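Local coordinates for molybdopterin-guanine dinucleotide biosynthesis protein A (MobA) (Archaeoglobus fulgidus, PDB 3NGW) that probably transfers GMP from GTP to molybdopterin in the making of the molybdenum cofactor, at residues Y160-V163 with E164-R167; K171-I174 with S175-N178. All blocks are in the same frame, centred on the assembly; numbering follows the deposited sequence.

Contact 1: residues Y160-V163 with E164-R167; sequences YYPV and EKLR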
ATOM      1  N   TYR A 160      16.706  -1.663  -3.320  1.00 44.93           N
ATOM      2  CA  TYR A 160      15.907  -1.009  -4.346  1.00 46.34           C
ATOM      3  C   TYR A 160      15.862  -1.889  -5.590  1.00 41.70           C
ATOM      4  O   TYR A 160      16.862  -2.079  -6.267  1.00 53.26           O
ATOM      5  CB  TYR A 160      16.481   0.383  -4.623  1.00 42.99           C
ATOM      6  CG  TYR A 160      16.206   1.327  -3.468  1.00 40.47           C
ATOM      7  CD1 TYR A 160      14.941   1.887  -3.291  1.00 40.85           C
ATOM      8  CD2 TYR A 160      17.184   1.602  -2.511  1.00 43.62           C
ATOM      9  CE1 TYR A 160      14.654   2.693  -2.189  1.00 35.91           C
ATOM     10  CE2 TYR A 160      16.906   2.410  -1.399  1.00 34.62           C
ATOM     11  CZ  TYR A 160      15.638   2.950  -1.249  1.00 43.77           C
ATOM     12  OH  TYR A 160      15.332   3.740  -0.158  1.00 38.03           O
ATOM     13  N   TYR A 161      14.685  -2.444  -5.860  1.00 41.17           N
ATOM     14  CA  TYR A 161      14.484  -3.338  -6.986  1.00 38.54           C
ATOM     15  C   TYR A 161      14.168  -2.584  -8.275  1.00 47.79           C
ATOM     16  O   TYR A 161      13.238  -1.780  -8.324  1.00 45.61           O
ATOM     17  CB  TYR A 161      13.346  -4.299  -6.668  1.00 34.62           C
ATOM     18  CG  TYR A 161      13.398  -5.608  -7.415  1.00 41.32           C
ATOM     19  CD1 TYR A 161      14.335  -6.586  -7.084  1.00 43.84           C
ATOM     20  CD2 TYR A 161      12.484  -5.888  -8.428  1.00 38.47           C
ATOM     21  CE1 TYR A 161      14.354  -7.818  -7.740  1.00 45.74           C
ATOM     22  CE2 TYR A 161      12.494  -7.114  -9.089  1.00 47.43           C
ATOM     23  CZ  TYR A 161      13.430  -8.073  -8.735  1.00 48.25           C
ATOM     24  OH  TYR A 161      13.419  -9.294  -9.362  1.00 59.96           O
ATOM     25  N   PRO A 162      14.942  -2.843  -9.341  1.00 49.95           N
ATOM     26  CA  PRO A 162      14.728  -2.178 -10.627  1.00 51.88           C
ATOM     27  C   PRO A 162      13.331  -2.474 -11.146  1.00 51.44           C
ATOM     28  O   PRO A 162      12.979  -3.632 -11.395  1.00 47.18           O
ATOM     29  CB  PRO A 162      15.816  -2.781 -11.513  1.00 51.91           C
ATOM     30  CG  PRO A 162      16.902  -3.104 -10.537  1.00 59.61           C
ATOM     31  CD  PRO A 162      16.115  -3.730  -9.413  1.00 53.47           C
ATOM     32  N   VAL A 163      12.538  -1.425 -11.310  1.00 47.13           N
ATOM     33  CA  VAL A 163      11.178  -1.598 -11.783  1.00 56.84           C
ATOM     34  C   VAL A 163      11.141  -2.391 -13.089  1.00 57.50           C
ATOM     35  O   VAL A 163      10.166  -3.083 -13.371  1.00 61.65           O
ATOM     36  CB  VAL A 163      10.465  -0.230 -11.960  1.00 52.77           C
ATOM     37  CG1 VAL A 163      11.151   0.599 -13.036  1.00 54.56           C
ATOM     38  CG2 VAL A 163       9.010  -0.462 -12.307  1.00 63.48           C
ATOM     39  N   GLU A 164      12.216  -2.308 -13.869  1.00 60.97           N
ATOM     40  CA  GLU A 164      12.297  -3.026 -15.136  1.00 61.41           C
ATOM     41  C   GLU A 164      12.229  -4.539 -14.948  1.00 61.71           C
ATOM     42  O   GLU A 164      11.718  -5.251 -15.808  1.00 66.23           O
ATOM     43  CB  GLU A 164      13.581  -2.653 -15.877  1.00 65.93           C
ATOM     44  CG  GLU A 164      13.568  -1.249 -16.465  1.00 83.77           C
ATOM     45  CD  GLU A 164      12.654  -1.121 -17.680  1.00 91.92           C
ATOM     46  OE1 GLU A 164      11.460  -1.467 -17.573  1.00 92.60           O
ATOM     47  OE2 GLU A 164      13.130  -0.673 -18.747  1.00101.89           O
ATOM     48  N   LYS A 165      12.736  -5.028 -13.824  1.00 60.86           N
ATOM     49  CA  LYS A 165      12.716  -6.455 -13.547  1.00 54.79           C
ATOM     50  C   LYS A 165      11.305  -6.940 -13.245  1.00 57.65           C
ATOM     51  O   LYS A 165      11.084  -8.133 -13.051  1.00 59.72           O
ATOM     52  CB  LYS A 165      13.641  -6.773 -12.369  1.00 63.49           C
ATOM     53  CG  LYS A 165      15.119  -6.752 -12.729  1.00 69.10           C
ATOM     54  CD  LYS A 165      16.005  -6.958 -11.508  1.00 68.46           C
ATOM     55  CE  LYS A 165      17.389  -7.501 -11.893  1.00 80.92           C
ATOM     56  NZ  LYS A 165      18.103  -6.710 -12.950  1.00 71.27           N
ATOM     57  N   LEU A 166      10.349  -6.018 -13.221  1.00 56.44           N
ATOM     58  CA  LEU A 166       8.961  -6.368 -12.923  1.00 54.69           C
ATOM     59  C   LEU A 166       8.056  -6.409 -14.149  1.00 46.99           C
ATOM     60  O   LEU A 166       6.912  -6.850 -14.058  1.00 45.50           O
ATOM     61  CB  LEU A 166       8.382  -5.381 -11.902  1.00 47.28           C
ATOM     62  CG  LEU A 166       9.078  -5.306 -10.541  1.00 52.46           C
ATOM     63  CD1 LEU A 166       8.545  -4.111  -9.766  1.00 44.51           C
ATOM     64  CD2 LEU A 166       8.855  -6.601  -9.769  1.00 44.86           C
ATOM     65  N   ARG A 167       8.561  -5.955 -15.292  1.00 50.41           N
ATOM     66  CA  ARG A 167       7.755  -5.945 -16.516  1.00 54.22           C
ATOM     67  C   ARG A 167       7.337  -7.341 -16.982  1.00 54.77           C
ATOM     68  O   ARG A 167       6.361  -7.492 -17.726  1.00 54.04           O
ATOM     69  CB  ARG A 167       8.494  -5.220 -17.646  1.00 49.34           C
ATOM     70  CG  ARG A 167       8.517  -3.704 -17.509  1.00 55.02           C
ATOM     71  CD  ARG A 167       9.154  -3.052 -18.725  1.00 57.84           C
ATOM     72  NE  ARG A 167       9.162  -1.588 -18.654  1.00 60.88           N
ATOM     73  CZ  ARG A 167       8.083  -0.817 -18.770  1.00 63.03           C
ATOM     74  NH1 ARG A 167       6.889  -1.361 -18.965  1.00 58.98           N
ATOM     75  NH2 ARG A 167       8.200   0.504 -18.704  1.00 51.84           N
TER

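Contact 2: residues K171-I174 with S175-N178; sequences KELI and SFFN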
ATOM      1  N   LYS A 171       3.445  -5.974 -17.976  1.00 55.49           N
ATOM      2  CA  LYS A 171       3.875  -5.356 -19.236  1.00 62.23           C
ATOM      3  C   LYS A 171       4.021  -3.838 -19.215  1.00 61.02           C
ATOM      4  O   LYS A 171       5.087  -3.308 -19.530  1.00 63.11           O
ATOM      5  CB  LYS A 171       2.903  -5.734 -20.362  1.00 70.35           C
ATOM      6  CG  LYS A 171       3.242  -7.018 -21.122  1.00 75.57           C
ATOM      7  CD  LYS A 171       4.155  -6.753 -22.331  1.00 77.11           C
ATOM      8  CE  LYS A 171       3.458  -5.918 -23.416  1.00 74.29           C
ATOM      9  NZ  LYS A 171       4.312  -5.704 -24.622  1.00 52.39           N
ATOM     10  N   GLU A 172       2.945  -3.145 -18.860  1.00 57.27           N
ATOM     11  CA  GLU A 172       2.952  -1.687 -18.833  1.00 59.30           C
ATOM     12  C   GLU A 172       3.165  -1.101 -17.438  1.00 55.48           C
ATOM     13  O   GLU A 172       3.023   0.108 -17.236  1.00 51.86           O
ATOM     14  CB  GLU A 172       1.639  -1.164 -19.411  1.00 64.33           C
ATOM     15  CG  GLU A 172       1.282  -1.769 -20.759  1.00 76.29           C
ATOM     16  CD  GLU A 172      -0.187  -1.592 -21.116  1.00 94.66           C
ATOM     17  OE1 GLU A 172      -0.595  -2.063 -22.202  1.00104.33           O
ATOM     18  OE2 GLU A 172      -0.938  -0.990 -20.315  1.00 94.46           O
ATOM     19  N   LEU A 173       3.515  -1.955 -16.481  1.00 53.86           N
ATOM     20  CA  LEU A 173       3.740  -1.513 -15.113  1.00 45.74           C
ATOM     21  C   LEU A 173       2.543  -0.714 -14.602  1.00 42.88           C
ATOM     22  O   LEU A 173       2.699   0.254 -13.857  1.00 45.42           O
ATOM     23  CB  LEU A 173       5.006  -0.659 -15.036  1.00 44.80           C
ATOM     24  CG  LEU A 173       6.289  -1.325 -15.533  1.00 48.67           C
ATOM     25  CD1 LEU A 173       7.438  -0.361 -15.376  1.00 43.57           C
ATOM     26  CD2 LEU A 173       6.551  -2.608 -14.748  1.00 51.61           C
ATOM     27  N   ILE A 174       1.350  -1.134 -15.010  1.00 45.39           N
ATOM     28  CA  ILE A 174       0.111  -0.481 -14.613  1.00 43.49           C
ATOM     29  C   ILE A 174      -0.081  -0.574 -13.097  1.00 40.70           C
ATOM     30  O   ILE A 174      -0.846   0.188 -12.513  1.00 41.88           O
ATOM     31  CB  ILE A 174      -1.101  -1.114 -15.365  1.00 40.15           C
ATOM     32  CG1 ILE A 174      -2.341  -0.243 -15.195  1.00 38.97           C
ATOM     33  CG2 ILE A 174      -1.347  -2.530 -14.870  1.00 43.18           C
ATOM     34  CD1 ILE A 174      -2.190   1.141 -15.797  1.00 48.61           C
ATOM     35  N   SER A 175       0.637  -1.495 -12.463  1.00 43.43           N
ATOM     36  CA  SER A 175       0.545  -1.675 -11.018  1.00 44.01           C
ATOM     37  C   SER A 175       0.952  -0.411 -10.252  1.00 42.34           C
ATOM     38  O   SER A 175       0.547  -0.216  -9.105  1.00 34.86           O
ATOM     39  CB  SER A 175       1.443  -2.841 -10.572  1.00 45.49           C
ATOM     40  OG  SER A 175       1.048  -4.072 -11.140  1.00 39.10           O
ATOM     41  N   PHE A 176       1.742   0.441 -10.902  1.00 38.70           N
ATOM     42  CA  PHE A 176       2.258   1.673 -10.298  1.00 37.89           C
ATOM     43  C   PHE A 176       1.417   2.921 -10.534  1.00 33.39           C
ATOM     44  O   PHE A 176       1.737   4.003 -10.044  1.00 42.05           O
ATOM     45  CB  PHE A 176       3.689   1.899 -10.793  1.00 33.26           C
ATOM     46  CG  PHE A 176       4.657   0.873 -10.289  1.00 33.00           C
ATOM     47  CD1 PHE A 176       5.202   0.986  -9.014  1.00 37.32           C
ATOM     48  CD2 PHE A 176       4.960  -0.250 -11.048  1.00 35.80           C
ATOM     49  CE1 PHE A 176       6.040  -0.007  -8.492  1.00 47.46           C
ATOM     50  CE2 PHE A 176       5.795  -1.249 -10.541  1.00 38.17           C
ATOM     51  CZ  PHE A 176       6.334  -1.128  -9.254  1.00 39.88           C
ATOM     52  N   PHE A 177       0.336   2.768 -11.282  1.00 40.36           N
ATOM     53  CA  PHE A 177      -0.548   3.878 -11.575  1.00 33.56           C
ATOM     54  C   PHE A 177      -1.277   4.321 -10.309  1.00 38.50           C
ATOM     55  O   PHE A 177      -1.965   3.534  -9.662  1.00 36.86           O
ATOM     56  CB  PHE A 177      -1.535   3.453 -12.661  1.00 37.54           C
ATOM     57  CG  PHE A 177      -2.609   4.454 -12.934  1.00 45.23           C
ATOM     58  CD1 PHE A 177      -3.862   4.322 -12.356  1.00 47.84           C
ATOM     59  CD2 PHE A 177      -2.366   5.543 -13.755  1.00 44.24           C
ATOM     60  CE1 PHE A 177      -4.856   5.261 -12.594  1.00 56.83           C
ATOM     61  CE2 PHE A 177      -3.355   6.482 -13.995  1.00 36.37           C
ATOM     62  CZ  PHE A 177      -4.600   6.342 -13.415  1.00 49.46           C
ATOM     63  N   ASN A 178      -1.114   5.591  -9.954  1.00 36.87           N
ATOM     64  CA  ASN A 178      -1.754   6.127  -8.764  1.00 32.33           C
ATOM     65  C   ASN A 178      -2.910   7.046  -9.115  1.00 33.99           C
ATOM     66  O   ASN A 178      -2.904   7.693 -10.160  1.00 31.57           O
ATOM     67  CB  ASN A 178      -0.731   6.908  -7.928  1.00 36.58           C
ATOM     68  CG  ASN A 178       0.122   6.008  -7.044  1.00 28.45           C
ATOM     69  OD1 ASN A 178      -0.207   5.772  -5.881  1.00 38.05           O
ATOM     70  ND2 ASN A 178       1.215   5.499  -7.594  1.00 30.64           N
TER
HETATM   71  O   HOH W   1      -2.247   0.995 -10.021  1.00 31.30           O

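Contact 1: residues Y160-V163 with E164-R167
Tyr161 lays one face of its ring over the aliphatic part of Lys165: CD of the lysine stands 4.3 Å from the centroid of the Tyr161 ring, 24° off the normal and offset toward the rim, a CH-pi contact. The two side chains cross at about a right angle, and at the near side of the ring Tyr161 CE2 comes within 3.5 Å of Lys165 CB. Having CG anti to the backbone N (chi1 -155°) carries the tyrosine ring forward from the end of strand 158-162, where Leu166 CD2 meets CE2 of Tyr161 at 3.7 Å. Pro162 lies alongside the same lysine, CD of Pro162 to CD of Lys165 at 3.8 Å, and the long apolar methylene chain can rest against the ring and the proline at once. The strand ends here in a 3-10 turn. Lys165 N donates to Pro162 O (2.8 Å) and Leu166 N to Val163 O (2.9 Å). Glu164 in the turn and Arg167 just after it form a salt bridge, NE of Arg167 to OE1 of Glu164, the carboxylate oxygen using its syn lone pair. Tyr161 OH bonds to His103 NE2, so the tyrosine serves both helix 98-111 and the turn. With an alanine here in place of Tyr161, Lys165 CD and Leu166 CD2 would probably lose the ring they rest against, and His103 NE2 its hydroxyl partner. The chemistry implies a turn fixed by its backbone bonds, with apolar contact from the lysine's methylenes while its ammonium end leads away from the strand.

Contact 2: residues K171-I174 with S175-N178
The Phe176 ring takes a backbone oxygen at its edge: Leu173 O lies near the ring plane, 3.6 Å from CD2 of Phe176, whose C-H points toward it, probably a mildly favourable approach electrostatically. The Phe177 ring is approached obliquely by Ile174 CD1. Phe176 closes a short 3-10 turn in the loop between strand 158-162 and helix 182-194, and Phe177 follows it, with successive i to i+3 bonds: Phe176 N donates to Leu173 O (3.1 Å, 166°), and Phe177 N to Ile174 O (3.1 Å, 164°). Leu173 CB packs against Phe176 CD2 at 4.0 Å. Ile174 and Phe177 extend flank to flank in roughly one direction; CG1 of Ile174, anti to the backbone N (chi1 -167°), carries CD1 to within 4.0 Å of Phe177 CB. This apolar pair faces helix 182-194, Ile174 touching Ile191 and Phe177 touching Ala188. The small Ser175 suits its buried place, its OG bonding Asp170 OD1 and Lys97 N. The Phe177 side chain comes within about 4 Å of that of Asp184, which binds calcium in a structure of this protein but not in this chain. A water lies 3.0 Å from Ile174 O and 2.6 Å from Phe177 O, with more acceptors in reach than protons.

Both contacts are partly buried 3-10 turns in the connection between strand 158-162 and helix 182-194, contact 1 at the strand end and contact 2 nearer the helix. Contact 1 carries more surface chemistry, its exposed lysine, glutamate and arginine set around buried Val163 and Leu166, whereas contact 2 has no exposed residue among those that touch and relies on leucine, isoleucine and two phenylalanines. They meet directly: Val163 CG2 packs on Leu173 CD1 at 3.4 Å, and Leu166 CD1 reaches Phe176 CZ at 3.7 Å. On its sheet side contact 1 rests on strand 115-119, whereas contact 2 faces helix 182-194, which includes Asp184.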